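Local coordinates for protein alcohol dehydrogenase (Escherichia coli, PDB 5VM2) that probably works as a zinc-containing, NAD(H)- or NADP(H)-dependent dehydrogenase of unknown substrate specificity with a part in membrane biogenesis, at residues 162-167 / 263-268; 170-175 / 238-243; 27-32 / 72-77; 20-25 / 128-133; 202-207 / 334-339. One frame throughout, in Å; residues are numbered along the deposited sequence. Where two conformers were deposited one is given.

Contact 2 lies in the buried core of the Rossmann domain, two central parallel strands joined by backbone bonds, aliphatic side chains and a phenylalanine. Contact 1 adjoins it through the neighbouring strand 262-267 and is only partly buried: methionine packing gives way to a lysine at a helix end. Contacts 3 and 4 sit on the far side of the chain's centre, in the GroES-like domain, and share strands 28-37 and 128-132 as sheet neighbours. Contact 3 is antiparallel hydrogen bonding with a bulge, whereas contact 4 is a surface contact of prolines, sulfur and an aromatic face. Contact 5, also at the surface, touches none of the others and is rich in arginine and lysine.

Contact 1 (162-167 / 263-268); sequences MLADVK and KIMIVG
M265 and K263 both point from their strand toward the turn after helix 145-163, one delivering sulfur and methyl, the other an ammonium group. The M265 chain is bent at chi2 (-65°) and chi3, which curls its end round the methyl of A164: CG and SD each lie 3.8 Å from A164 CB, while CE swings past to reach L163 CB at 4.0 Å. The ring of F242 packs on the same methyl and on M265. K263, two residues back on the same side of the strand, is stretched from CG onward and reaches out to the turn, where its NZ meets A164 O at 2.9 Å. The ammonium group comes from above the carbonyl plane, 68° out of it, rather than along a lone pair. D165 follows with positive phi in a Schellman motif; its CB is 3.6 Å from K263 NZ, but its OD2 stays 4.7 Å from that nitrogen. The contact thus joins the end of the helix to the parallel sheet of the Rossmann domain. A cation placed at a helix C-terminus would probably be favoured by the helix dipole, with the nearby D165 carboxylate adding to the attraction.

Contact 2 (170-175 / 238-243); sequences KKIIIL and ADIVFE
I173 and L175 lock their strand to 240-243 through a parallel ladder: I173 N donates to I240 O, F242 N to I173 O at 2.8 Å, and L175 N to F242 O at 2.7 Å, the last with an N-H...O angle of 172°. At the entry to the ladder the side chain of D239 stands in for backbone: its OD1 takes K171 N at 2.8 Å, met from 45° above the carboxylate plane, while the K171 carbonyl receives weak bonds from D239 N and I240 N. On the face carrying I172, I174 and F242, the F242 ring turns its edge to I172, whose CG2 lies in the ring plane 3.7 Å from CE1; I174 CG1 approaches CD1 obliquely at 4.0 Å. On the other face L175 CD1 meets V241 CG1 at 4.0 Å, and I173 CD1 packs on A238 CB at 3.6 Å, ahead of the corner at D239. These are the central strands of a Rossmann fold with order 3-2-1-4-5-6, and the turn after L175 carries a GxGxxG pattern consistent with dinucleotide binding. Helix 179-190 covers the F242 side, bringing T184 and C188 onto the ring and L185 onto I174, while M265 and V267 of the next strand reach F242 too. Further out, K170 NZ is held by D165 O, K171 makes a cation-pi contact with F232, and E243 OE1 takes the hydroxyl of T250.

Contact 3 (27-32 / 72-77); sequences DEVLIK and VAVGSR
L30 faces both V72 and A73, so the antiparallel strands 28-32 and 72-74, whose axes come within 4.6 Å, pair through a classic beta bulge in the mixed sheet of the GroES-like domain. The L30 carbonyl faces two donors, A73 N at 3.2 Å and V72 N at a modelled 2.5 Å, a length that is doubtfully short. L30 N answers to A73 O at 2.7 Å, and past the non-hydrogen-bonded pair V29-V74, G75 N donates to E28 O at 2.7 Å in a nearly straight bond (168°). The side chains of L30 and V72 run next to each other in a common direction. With its CG anti to the backbone N (chi1 172°), L30 places CD2 3.7 Å from V72 CG1 and 4.1 Å from A73 CB. C130 and P24 also pack on this leucine. The opposite face carries V29 and V74, which meet through single methyls, with F81 packing on V29. The other branch of bulge residue V72 is used as well: its CG2 rests 3.8 Å from K32 CB, against the aliphatic root of the lysine.

Contact 4 (20-25 / 128-133); sequences EIPVPK and YLCHPE
I21 and Y128 meet because both first torsions (-61° and -65°) set the chain anti to its carbonyl carbon, and an extended chi2 of -165° then sends the isoleucine's CD1 out over the tyrosine ring. The methyl lies over one face, offset toward the rim, 4.2 Å from the ring centroid in a CH-pi contact. CE2 and CD2 are the ring atoms beneath it. Next along the loop, the P22 side chain crosses that of Y128 at about a right angle, with its CD 4.0 Å from Y128 CB and 3.8 Å from Y128 O. Its CB turns to the neighbouring thiol: C130 SG, directed at the loop, sits 3.5 Å from P22 CB and reaches across to P24, 3.6 Å from its N and 4.1 Å from its CB. The sulfur thus fits against two prolines spaced two residues apart, while V23 between them points away. P22 and P24 have no N-H to offer a neighbouring strand, in keeping with a contact made by side chains. The polar link is supplied from outside: N3 ND2 donates to Y128 O and weakly to E20 O, tying both segments to strand 3-10. P24 also rests on L30 of the adjoining strand. The arrangement is that of an irregular, proline-rich connection between strands 13-19 and 28-37, laid along strand 128-132 at the surface of the GroES-like domain.

Contact 5 (202-207 / 334-339); sequences LEKRLA and NKRDII
L202 and R336 meet by an aliphatic methyl over a flat cation: L202 CD2 sits 3.8 Å above the plane of the R336 guanidinium, over its centre, and is as close to the arginine's CG. R336 reaches this place with CG anti to the backbone N and a bend at chi2 (-119°), which folds the chain back over the leucine; it is poorly ordered, so its outer atoms are less certain. At the edge of the same group, near its plane, NH1 is 3.5 Å from K204 CG. Aliphatic packing follows where the R205 and I339 side chains pass one another head to tail, R205 CG 3.7 Å from I339 CD1. Among the charges, R336 NH1 has a salt bridge of 3.5 Å to D337 OD1 within its own segment. R205 NH2 comes to 4.1 Å from K335 NZ, a like-charged approach that is probably mildly unfavourable, and R205 NE is buried without a partner. D200 makes a long, weak ion pair with R205 NH1. Helix 203-211 belongs to the Rossmann domain, whereas 334-339 leads into strand 340-344 of the mixed sheet, so the contact joins the two domains, probably beside the interdomain cleft that holds the dinucleotide in relatives of this family.

Contact 1 (162-167 / 263-268)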
# COMPACT_ATOMS: atom_id res chain seq x y z
N MET A 162 -1.78 -0.24 13.71
CA MET A 162 -2.70 0.46 14.61
C MET A 162 -3.90 -0.41 14.94
O MET A 162 -4.32 -0.50 16.10
CB MET A 162 -3.14 1.78 13.98
CG MET A 162 -2.04 2.81 13.83
SD MET A 162 -1.95 3.84 15.29
CE MET A 162 -1.11 5.28 14.63
N LEU A 163 -4.47 -1.05 13.91
CA LEU A 163 -5.58 -1.98 14.14
C LEU A 163 -5.17 -3.09 15.09
O LEU A 163 -5.97 -3.52 15.94
CB LEU A 163 -6.04 -2.58 12.81
CG LEU A 163 -7.22 -1.94 12.09
CD1 LEU A 163 -7.79 -2.91 11.07
CD2 LEU A 163 -8.29 -1.52 13.08
N ALA A 164 -3.93 -3.56 14.99
CA ALA A 164 -3.45 -4.66 15.81
C ALA A 164 -3.10 -4.22 17.23
O ALA A 164 -2.82 -5.09 18.06
CB ALA A 164 -2.23 -5.31 15.16
N ASP A 165 -3.11 -2.92 17.51
CA ASP A 165 -2.72 -2.38 18.82
C ASP A 165 -1.29 -2.79 19.17
O ASP A 165 -1.00 -3.27 20.27
CB ASP A 165 -3.71 -2.82 19.91
CG ASP A 165 -3.57 -2.01 21.18
OD1 ASP A 165 -3.11 -0.85 21.10
OD2 ASP A 165 -3.93 -2.53 22.26
N VAL A 166 -0.38 -2.61 18.21
CA VAL A 166 1.03 -2.86 18.47
C VAL A 166 1.50 -1.94 19.59
O VAL A 166 1.17 -0.75 19.64
CB VAL A 166 1.86 -2.65 17.19
CG1 VAL A 166 3.36 -2.68 17.50
CG2 VAL A 166 1.50 -3.71 16.16
N LYS A 167 2.28 -2.51 20.51
CA LYS A 167 2.74 -1.80 21.69
C LYS A 167 4.06 -2.42 22.12
O LYS A 167 4.37 -3.55 21.75
CB LYS A 167 1.72 -1.88 22.83
CG LYS A 167 0.52 -0.95 22.68
CD LYS A 167 0.79 0.42 23.28
CE LYS A 167 -0.31 1.41 22.94
NZ LYS A 167 -0.22 1.89 21.53
N LYS A 263 -3.33 -12.25 18.14
CA LYS A 263 -3.99 -11.75 16.94
C LYS A 263 -3.25 -12.18 15.68
O LYS A 263 -2.02 -12.12 15.63
CB LYS A 263 -4.07 -10.23 16.94
CG LYS A 263 -4.99 -9.63 17.98
CD LYS A 263 -4.71 -8.14 18.10
CE LYS A 263 -5.63 -7.48 19.11
NZ LYS A 263 -5.18 -6.09 19.40
N ILE A 264 -4.01 -12.59 14.67
CA ILE A 264 -3.53 -12.75 13.31
C ILE A 264 -4.15 -11.64 12.47
O ILE A 264 -5.37 -11.48 12.45
CB ILE A 264 -3.89 -14.13 12.73
CG1 ILE A 264 -3.20 -15.24 13.53
CG2 ILE A 264 -3.50 -14.20 11.26
CD1 ILE A 264 -3.75 -16.62 13.26
N MET A 265 -3.30 -10.86 11.79
CA MET A 265 -3.76 -9.79 10.91
C MET A 265 -3.46 -10.19 9.47
O MET A 265 -2.31 -10.50 9.15
CB MET A 265 -3.07 -8.47 11.22
CG MET A 265 -2.94 -8.13 12.70
SD MET A 265 -4.52 -7.88 13.51
CE MET A 265 -5.22 -6.52 12.59
N ILE A 266 -4.47 -10.17 8.63
CA ILE A 266 -4.33 -10.47 7.21
C ILE A 266 -4.32 -9.13 6.48
O ILE A 266 -5.37 -8.50 6.29
CB ILE A 266 -5.43 -11.40 6.71
CG1 ILE A 266 -5.35 -12.73 7.46
CG2 ILE A 266 -5.33 -11.59 5.22
CD1 ILE A 266 -6.54 -13.59 7.24
N VAL A 267 -3.14 -8.70 6.07
CA VAL A 267 -2.96 -7.38 5.48
C VAL A 267 -3.19 -7.54 3.98
O VAL A 267 -2.27 -7.77 3.20
CB VAL A 267 -1.59 -6.79 5.80
CG1 VAL A 267 -1.37 -5.51 5.03
CG2 VAL A 267 -1.49 -6.55 7.30
N GLY A 268 -4.46 -7.44 3.58
CA GLY A 268 -4.85 -7.45 2.19
C GLY A 268 -4.97 -8.84 1.59
O GLY A 268 -4.58 -9.86 2.18
O HOH W 1 -5.80 -4.08 22.10

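Contact 2 (170-175 / 238-243)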
# COMPACT_ATOMS: atom_id res chain seq x y z
N LYS A 170 4.91 -6.50 23.02
CA LYS A 170 4.23 -7.44 22.14
C LYS A 170 5.24 -7.98 21.13
O LYS A 170 5.85 -7.21 20.38
CB LYS A 170 3.05 -6.78 21.44
CG LYS A 170 1.97 -6.36 22.42
CD LYS A 170 0.68 -5.94 21.74
CE LYS A 170 -0.44 -5.85 22.77
NZ LYS A 170 -1.66 -5.17 22.24
N LYS A 171 5.43 -9.30 21.14
CA LYS A 171 6.33 -9.93 20.19
C LYS A 171 5.60 -10.11 18.87
O LYS A 171 4.47 -10.60 18.86
CB LYS A 171 6.83 -11.27 20.72
CG LYS A 171 7.65 -11.18 21.98
CD LYS A 171 8.32 -12.50 22.30
CE LYS A 171 9.36 -12.86 21.24
NZ LYS A 171 10.58 -12.02 21.34
N ILE A 172 6.25 -9.74 17.78
CA ILE A 172 5.59 -9.64 16.48
C ILE A 172 6.32 -10.50 15.46
O ILE A 172 7.56 -10.54 15.42
CB ILE A 172 5.52 -8.16 16.03
CG1 ILE A 172 4.63 -7.38 17.00
CG2 ILE A 172 4.99 -8.04 14.60
CD1 ILE A 172 4.30 -6.00 16.54
N ILE A 173 5.54 -11.22 14.65
CA ILE A 173 6.04 -11.96 13.50
C ILE A 173 5.36 -11.39 12.27
O ILE A 173 4.13 -11.32 12.21
CB ILE A 173 5.76 -13.47 13.62
CG1 ILE A 173 6.50 -14.06 14.82
CG2 ILE A 173 6.18 -14.17 12.33
CD1 ILE A 173 6.15 -15.51 15.08
N ILE A 174 6.15 -11.00 11.28
CA ILE A 174 5.65 -10.50 10.01
C ILE A 174 6.00 -11.52 8.94
O ILE A 174 7.18 -11.79 8.68
CB ILE A 174 6.23 -9.12 9.69
CG1 ILE A 174 5.73 -8.10 10.72
CG2 ILE A 174 5.86 -8.70 8.27
CD1 ILE A 174 6.34 -6.76 10.59
N LEU A 175 4.97 -12.12 8.34
CA LEU A 175 5.15 -13.08 7.26
C LEU A 175 5.15 -12.31 5.94
O LEU A 175 4.10 -11.84 5.49
CB LEU A 175 4.07 -14.15 7.29
CG LEU A 175 3.96 -14.96 8.59
CD1 LEU A 175 2.84 -15.99 8.48
CD2 LEU A 175 5.28 -15.63 8.93
N ALA A 238 3.73 -15.73 19.05
CA ALA A 238 3.81 -14.28 19.00
C ALA A 238 2.49 -13.63 19.42
O ALA A 238 1.41 -14.19 19.21
CB ALA A 238 4.19 -13.81 17.60
N ASP A 239 2.59 -12.44 20.03
CA ASP A 239 1.40 -11.67 20.35
C ASP A 239 0.59 -11.34 19.09
O ASP A 239 -0.64 -11.39 19.10
CB ASP A 239 1.78 -10.37 21.07
CG ASP A 239 2.39 -10.62 22.43
OD1 ASP A 239 3.59 -10.95 22.49
OD2 ASP A 239 1.65 -10.48 23.43
N ILE A 240 1.28 -10.96 18.02
CA ILE A 240 0.63 -10.56 16.78
C ILE A 240 1.40 -11.19 15.63
O ILE A 240 2.63 -11.12 15.59
CB ILE A 240 0.61 -9.02 16.61
CG1 ILE A 240 -0.06 -8.33 17.80
CG2 ILE A 240 -0.09 -8.66 15.32
CD1 ILE A 240 0.36 -6.88 17.98
N VAL A 241 0.68 -11.82 14.70
CA VAL A 241 1.26 -12.30 13.46
C VAL A 241 0.61 -11.54 12.33
O VAL A 241 -0.63 -11.54 12.19
CB VAL A 241 1.06 -13.82 13.27
CG1 VAL A 241 1.75 -14.27 11.98
CG2 VAL A 241 1.61 -14.58 14.47
N PHE A 242 1.42 -10.87 11.53
CA PHE A 242 0.96 -10.19 10.33
C PHE A 242 1.22 -11.08 9.13
O PHE A 242 2.35 -11.55 8.93
CB PHE A 242 1.66 -8.85 10.14
CG PHE A 242 1.34 -7.83 11.18
CD1 PHE A 242 2.11 -7.74 12.34
CD2 PHE A 242 0.27 -6.97 11.02
CE1 PHE A 242 1.81 -6.79 13.31
CE2 PHE A 242 -0.04 -6.03 11.99
CZ PHE A 242 0.74 -5.94 13.14
N GLU A 243 0.19 -11.32 8.33
CA GLU A 243 0.33 -11.99 7.04
C GLU A 243 0.25 -10.92 5.95
O GLU A 243 -0.77 -10.24 5.82
CB GLU A 243 -0.75 -13.05 6.85
CG GLU A 243 -0.41 -14.09 5.79
CD GLU A 243 -0.55 -13.54 4.39
OE1 GLU A 243 0.29 -13.90 3.53
OE2 GLU A 243 -1.48 -12.75 4.14

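Contact 3 (27-32 / 72-77)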
# COMPACT_ATOMS: atom_id res chain seq x y z
N ASP A 27 -14.44 22.01 -4.89
CA ASP A 27 -13.79 21.50 -3.69
C ASP A 27 -12.55 20.67 -3.99
O ASP A 27 -12.06 19.96 -3.11
CB ASP A 27 -14.78 20.68 -2.86
CG ASP A 27 -15.14 19.36 -3.51
OD1 ASP A 27 -15.39 19.35 -4.73
OD2 ASP A 27 -15.17 18.33 -2.80
N GLU A 28 -12.02 20.75 -5.21
CA GLU A 28 -10.93 19.90 -5.65
C GLU A 28 -9.68 20.71 -5.94
O GLU A 28 -9.72 21.92 -6.16
CB GLU A 28 -11.33 19.11 -6.91
CG GLU A 28 -12.59 18.27 -6.73
CD GLU A 28 -12.94 17.47 -7.97
OE1 GLU A 28 -13.57 16.40 -7.83
OE2 GLU A 28 -12.60 17.92 -9.09
N VAL A 29 -8.55 20.01 -5.94
CA VAL A 29 -7.28 20.54 -6.40
C VAL A 29 -6.97 19.91 -7.75
O VAL A 29 -7.39 18.79 -8.04
CB VAL A 29 -6.13 20.27 -5.40
CG1 VAL A 29 -6.38 20.98 -4.08
CG2 VAL A 29 -5.94 18.78 -5.19
N LEU A 30 -6.24 20.65 -8.58
CA LEU A 30 -5.66 20.12 -9.80
C LEU A 30 -4.16 19.99 -9.59
O LEU A 30 -3.48 21.00 -9.34
CB LEU A 30 -5.96 21.01 -11.01
CG LEU A 30 -5.23 20.61 -12.29
CD1 LEU A 30 -5.93 19.45 -12.99
CD2 LEU A 30 -5.07 21.80 -13.23
N ILE A 31 -3.64 18.77 -9.68
CA ILE A 31 -2.27 18.39 -9.37
C ILE A 31 -1.55 18.00 -10.65
O ILE A 31 -2.15 17.42 -11.56
CB ILE A 31 -2.23 17.25 -8.33
CG1 ILE A 31 -2.77 15.95 -8.92
CG2 ILE A 31 -3.01 17.63 -7.08
CD1 ILE A 31 -1.83 15.28 -9.89
N LYS A 32 -0.29 18.38 -10.81
CA LYS A 32 0.57 17.81 -11.84
C LYS A 32 1.28 16.61 -11.22
O LYS A 32 2.11 16.77 -10.32
CB LYS A 32 1.56 18.85 -12.34
CG LYS A 32 2.31 18.45 -13.60
CD LYS A 32 3.11 19.62 -14.16
CE LYS A 32 3.55 19.36 -15.59
NZ LYS A 32 4.44 18.16 -15.68
N VAL A 72 -1.59 22.67 -9.26
CA VAL A 72 -1.54 23.62 -10.36
C VAL A 72 -2.69 24.62 -10.28
O VAL A 72 -2.49 25.82 -10.48
CB VAL A 72 -1.54 22.87 -11.71
CG1 VAL A 72 -1.96 23.79 -12.84
CG2 VAL A 72 -0.17 22.26 -11.98
N ALA A 73 -3.89 24.16 -9.95
CA ALA A 73 -5.04 25.03 -9.75
C ALA A 73 -5.89 24.45 -8.63
O ALA A 73 -5.72 23.29 -8.23
CB ALA A 73 -5.86 25.20 -11.03
N VAL A 74 -6.82 25.26 -8.12
CA VAL A 74 -7.75 24.80 -7.10
C VAL A 74 -9.15 25.26 -7.47
O VAL A 74 -9.34 26.29 -8.13
CB VAL A 74 -7.38 25.30 -5.68
CG1 VAL A 74 -6.03 24.75 -5.25
CG2 VAL A 74 -7.40 26.82 -5.62
N GLY A 75 -10.14 24.48 -7.04
CA GLY A 75 -11.52 24.89 -7.17
C GLY A 75 -11.84 26.09 -6.31
O GLY A 75 -11.12 26.45 -5.38
N SER A 76 -12.98 26.72 -6.62
CA SER A 76 -13.31 28.03 -6.07
C SER A 76 -13.55 28.02 -4.56
O SER A 76 -13.56 29.10 -3.96
CB SER A 76 -14.54 28.60 -6.78
OG SER A 76 -15.69 27.82 -6.52
N ARG A 77 -13.75 26.86 -3.94
CA ARG A 77 -13.97 26.81 -2.50
C ARG A 77 -12.83 26.13 -1.75
O ARG A 77 -12.98 25.81 -0.57
CB ARG A 77 -15.29 26.10 -2.19
CG ARG A 77 -16.04 26.69 -1.00
CD ARG A 77 -17.37 25.99 -0.74
NE ARG A 77 -17.21 24.55 -0.61
CZ ARG A 77 -16.87 23.92 0.51
NH1 ARG A 77 -16.65 24.62 1.62
NH2 ARG A 77 -16.75 22.60 0.53

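Contact 4 (20-25 / 128-133)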
# COMPACT_ATOMS: atom_id res chain seq x y z
N GLU A 20 -7.66 15.14 -22.07
CA GLU A 20 -7.89 16.54 -21.76
C GLU A 20 -7.48 16.83 -20.33
O GLU A 20 -7.50 15.95 -19.46
CB GLU A 20 -9.36 16.91 -21.98
CG GLU A 20 -9.78 16.90 -23.44
CD GLU A 20 -10.52 18.16 -23.84
OE1 GLU A 20 -10.57 19.10 -23.02
OE2 GLU A 20 -11.05 18.20 -24.97
N ILE A 21 -7.09 18.08 -20.08
CA ILE A 21 -6.73 18.49 -18.73
C ILE A 21 -8.02 18.65 -17.94
O ILE A 21 -8.89 19.45 -18.32
CB ILE A 21 -5.90 19.78 -18.74
CG1 ILE A 21 -4.60 19.57 -19.51
CG2 ILE A 21 -5.60 20.23 -17.31
CD1 ILE A 21 -3.56 20.65 -19.29
N PRO A 22 -8.19 17.92 -16.84
CA PRO A 22 -9.44 18.02 -16.09
C PRO A 22 -9.60 19.39 -15.46
O PRO A 22 -8.63 20.10 -15.19
CB PRO A 22 -9.31 16.93 -15.02
CG PRO A 22 -8.12 16.10 -15.42
CD PRO A 22 -7.23 17.01 -16.20
N VAL A 23 -10.85 19.78 -15.24
CA VAL A 23 -11.19 21.03 -14.58
C VAL A 23 -11.58 20.71 -13.15
O VAL A 23 -12.51 19.91 -12.94
CB VAL A 23 -12.33 21.76 -15.31
CG1 VAL A 23 -12.86 22.89 -14.45
CG2 VAL A 23 -11.83 22.29 -16.65
N PRO A 24 -10.92 21.29 -12.14
CA PRO A 24 -11.26 20.95 -10.76
C PRO A 24 -12.65 21.46 -10.40
O PRO A 24 -13.01 22.60 -10.70
CB PRO A 24 -10.17 21.66 -9.93
CG PRO A 24 -9.29 22.39 -10.92
CD PRO A 24 -10.00 22.43 -12.23
N LYS A 25 -13.44 20.59 -9.76
CA LYS A 25 -14.66 21.06 -9.13
C LYS A 25 -14.30 22.02 -8.00
O LYS A 25 -13.14 22.18 -7.62
CB LYS A 25 -15.48 19.88 -8.62
CG LYS A 25 -15.70 18.77 -9.64
CD LYS A 25 -16.93 19.02 -10.50
CE LYS A 25 -17.35 17.76 -11.25
NZ LYS A 25 -16.21 17.15 -11.99
N TYR A 128 -1.97 15.12 -15.37
CA TYR A 128 -2.83 16.00 -14.60
C TYR A 128 -4.05 15.23 -14.11
O TYR A 128 -4.67 14.49 -14.88
CB TYR A 128 -3.30 17.21 -15.44
CG TYR A 128 -2.18 18.14 -15.85
CD1 TYR A 128 -1.78 19.18 -15.02
CD2 TYR A 128 -1.53 17.98 -17.06
CE1 TYR A 128 -0.76 20.04 -15.39
CE2 TYR A 128 -0.50 18.84 -17.44
CZ TYR A 128 -0.13 19.86 -16.60
OH TYR A 128 0.89 20.72 -16.97
N LEU A 129 -4.39 15.42 -12.84
CA LEU A 129 -5.60 14.82 -12.29
C LEU A 129 -6.17 15.74 -11.22
O LEU A 129 -5.48 16.61 -10.68
CB LEU A 129 -5.33 13.42 -11.71
CG LEU A 129 -4.39 13.20 -10.53
CD1 LEU A 129 -5.08 13.45 -9.18
CD2 LEU A 129 -3.85 11.78 -10.56
N CYS A 130 -7.45 15.53 -10.92
CA CYS A 130 -8.16 16.29 -9.90
C CYS A 130 -8.50 15.38 -8.73
O CYS A 130 -8.81 14.20 -8.91
CB CYS A 130 -9.44 16.91 -10.47
SG CYS A 130 -9.12 18.15 -11.74
N HIS A 131 -8.45 15.94 -7.52
CA HIS A 131 -8.74 15.17 -6.32
C HIS A 131 -9.42 16.08 -5.31
O HIS A 131 -9.10 17.28 -5.26
CB HIS A 131 -7.47 14.57 -5.71
CG HIS A 131 -7.72 13.35 -4.89
ND1 HIS A 131 -8.33 12.22 -5.40
CD2 HIS A 131 -7.46 13.07 -3.59
CE1 HIS A 131 -8.43 11.30 -4.45
NE2 HIS A 131 -7.91 11.79 -3.34
N PRO A 132 -10.36 15.56 -4.52
CA PRO A 132 -10.97 16.38 -3.47
C PRO A 132 -9.93 16.87 -2.48
O PRO A 132 -9.04 16.12 -2.05
CB PRO A 132 -11.97 15.43 -2.81
CG PRO A 132 -12.17 14.31 -3.78
CD PRO A 132 -10.89 14.19 -4.54
N GLU A 133 -10.04 18.15 -2.12
CA GLU A 133 -9.14 18.74 -1.13
C GLU A 133 -9.16 17.96 0.18
O GLU A 133 -8.14 17.90 0.88
CB GLU A 133 -9.53 20.20 -0.90
CG GLU A 133 -9.37 20.72 0.51
CD GLU A 133 -10.21 21.96 0.77
OE1 GLU A 133 -11.33 22.06 0.22
OE2 GLU A 133 -9.74 22.85 1.52

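Contact 5 (202-207 / 334-339)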
# COMPACT_ATOMS: atom_id res chain seq x y z
N LEU A 202 13.39 -14.65 0.05
CA LEU A 202 14.37 -14.00 -0.81
C LEU A 202 15.36 -13.24 0.07
O LEU A 202 14.96 -12.40 0.88
CB LEU A 202 13.69 -13.07 -1.81
CG LEU A 202 12.90 -13.81 -2.90
CD1 LEU A 202 12.03 -12.84 -3.69
CD2 LEU A 202 13.84 -14.57 -3.83
N GLU A 203 16.65 -13.54 -0.10
CA GLU A 203 17.66 -12.96 0.78
C GLU A 203 17.74 -11.45 0.63
O GLU A 203 18.07 -10.75 1.60
CB GLU A 203 19.03 -13.59 0.50
CG GLU A 203 19.24 -14.95 1.17
CD GLU A 203 19.18 -14.88 2.69
OE1 GLU A 203 19.52 -13.82 3.25
OE2 GLU A 203 18.81 -15.89 3.32
N LYS A 204 17.42 -10.92 -0.55
CA LYS A 204 17.46 -9.47 -0.74
C LYS A 204 16.37 -8.78 0.08
O LYS A 204 16.58 -7.68 0.60
CB LYS A 204 17.31 -9.12 -2.21
CG LYS A 204 18.42 -9.66 -3.11
CD LYS A 204 19.76 -9.72 -2.39
CE LYS A 204 20.68 -10.74 -3.06
NZ LYS A 204 21.90 -11.00 -2.25
N ARG A 205 15.20 -9.40 0.20
CA ARG A 205 14.14 -8.82 1.02
C ARG A 205 14.47 -8.92 2.50
O ARG A 205 14.18 -8.00 3.28
CB ARG A 205 12.80 -9.51 0.72
CG ARG A 205 12.31 -9.32 -0.71
CD ARG A 205 10.87 -9.78 -0.87
NE ARG A 205 10.33 -9.40 -2.18
CZ ARG A 205 9.08 -9.63 -2.57
NH1 ARG A 205 8.23 -10.25 -1.75
NH2 ARG A 205 8.68 -9.25 -3.77
N LEU A 206 15.09 -10.03 2.92
CA LEU A 206 15.48 -10.16 4.32
C LEU A 206 16.62 -9.22 4.67
O LEU A 206 16.69 -8.72 5.80
CB LEU A 206 15.87 -11.60 4.63
CG LEU A 206 14.70 -12.59 4.56
CD1 LEU A 206 15.16 -13.99 4.92
CD2 LEU A 206 13.56 -12.14 5.47
N ALA A 207 17.52 -8.95 3.72
CA ALA A 207 18.53 -7.92 3.94
C ALA A 207 17.87 -6.57 4.18
O ALA A 207 18.30 -5.81 5.05
CB ALA A 207 19.48 -7.86 2.75
N ASN A 334 10.67 -9.58 -13.35
CA ASN A 334 11.70 -9.51 -12.32
C ASN A 334 11.10 -9.11 -10.98
O ASN A 334 11.62 -8.22 -10.30
CB ASN A 334 12.81 -8.55 -12.72
CG ASN A 334 14.10 -8.79 -11.95
OD1 ASN A 334 14.28 -9.84 -11.33
ND2 ASN A 334 15.01 -7.82 -11.99
N LYS A 335 10.00 -9.76 -10.59
CA LYS A 335 9.46 -9.60 -9.25
C LYS A 335 10.48 -9.99 -8.18
O LYS A 335 10.38 -9.53 -7.04
CB LYS A 335 8.19 -10.44 -9.10
CG LYS A 335 7.06 -9.78 -8.33
CD LYS A 335 5.81 -10.63 -8.39
CE LYS A 335 4.86 -10.30 -7.24
NZ LYS A 335 5.49 -10.56 -5.92
N ARG A 336 11.47 -10.82 -8.54
CA ARG A 336 12.46 -11.31 -7.60
C ARG A 336 13.35 -10.21 -7.05
O ARG A 336 13.86 -10.32 -5.93
CB ARG A 336 13.32 -12.39 -8.27
CG ARG A 336 14.16 -13.22 -7.32
CD ARG A 336 15.65 -13.08 -7.62
NE ARG A 336 16.48 -13.70 -6.58
CZ ARG A 336 16.91 -13.07 -5.49
NH1 ARG A 336 16.60 -11.80 -5.28
NH2 ARG A 336 17.66 -13.72 -4.61
N ASP A 337 13.57 -9.14 -7.82
CA ASP A 337 14.58 -8.15 -7.49
C ASP A 337 13.99 -6.78 -7.18
O ASP A 337 14.75 -5.83 -6.96
CB ASP A 337 15.59 -8.03 -8.63
CG ASP A 337 16.62 -9.15 -8.62
OD1 ASP A 337 17.36 -9.26 -7.62
OD2 ASP A 337 16.68 -9.91 -9.60
N ILE A 338 12.67 -6.65 -7.13
CA ILE A 338 12.02 -5.36 -6.91
C ILE A 338 11.42 -5.34 -5.51
O ILE A 338 10.57 -6.17 -5.18
CB ILE A 338 10.93 -5.08 -7.97
CG1 ILE A 338 11.55 -5.07 -9.37
CG2 ILE A 338 10.25 -3.75 -7.67
CD1 ILE A 338 10.53 -4.86 -10.47
N ILE A 339 11.89 -4.41 -4.69
CA ILE A 339 11.20 -4.10 -3.44
C ILE A 339 10.05 -3.14 -3.71
O ILE A 339 8.89 -3.41 -3.37
CB ILE A 339 12.19 -3.54 -2.41
CG1 ILE A 339 13.34 -4.52 -2.18
CG2 ILE A 339 11.47 -3.24 -1.10
CD1 ILE A 339 12.91 -5.81 -1.53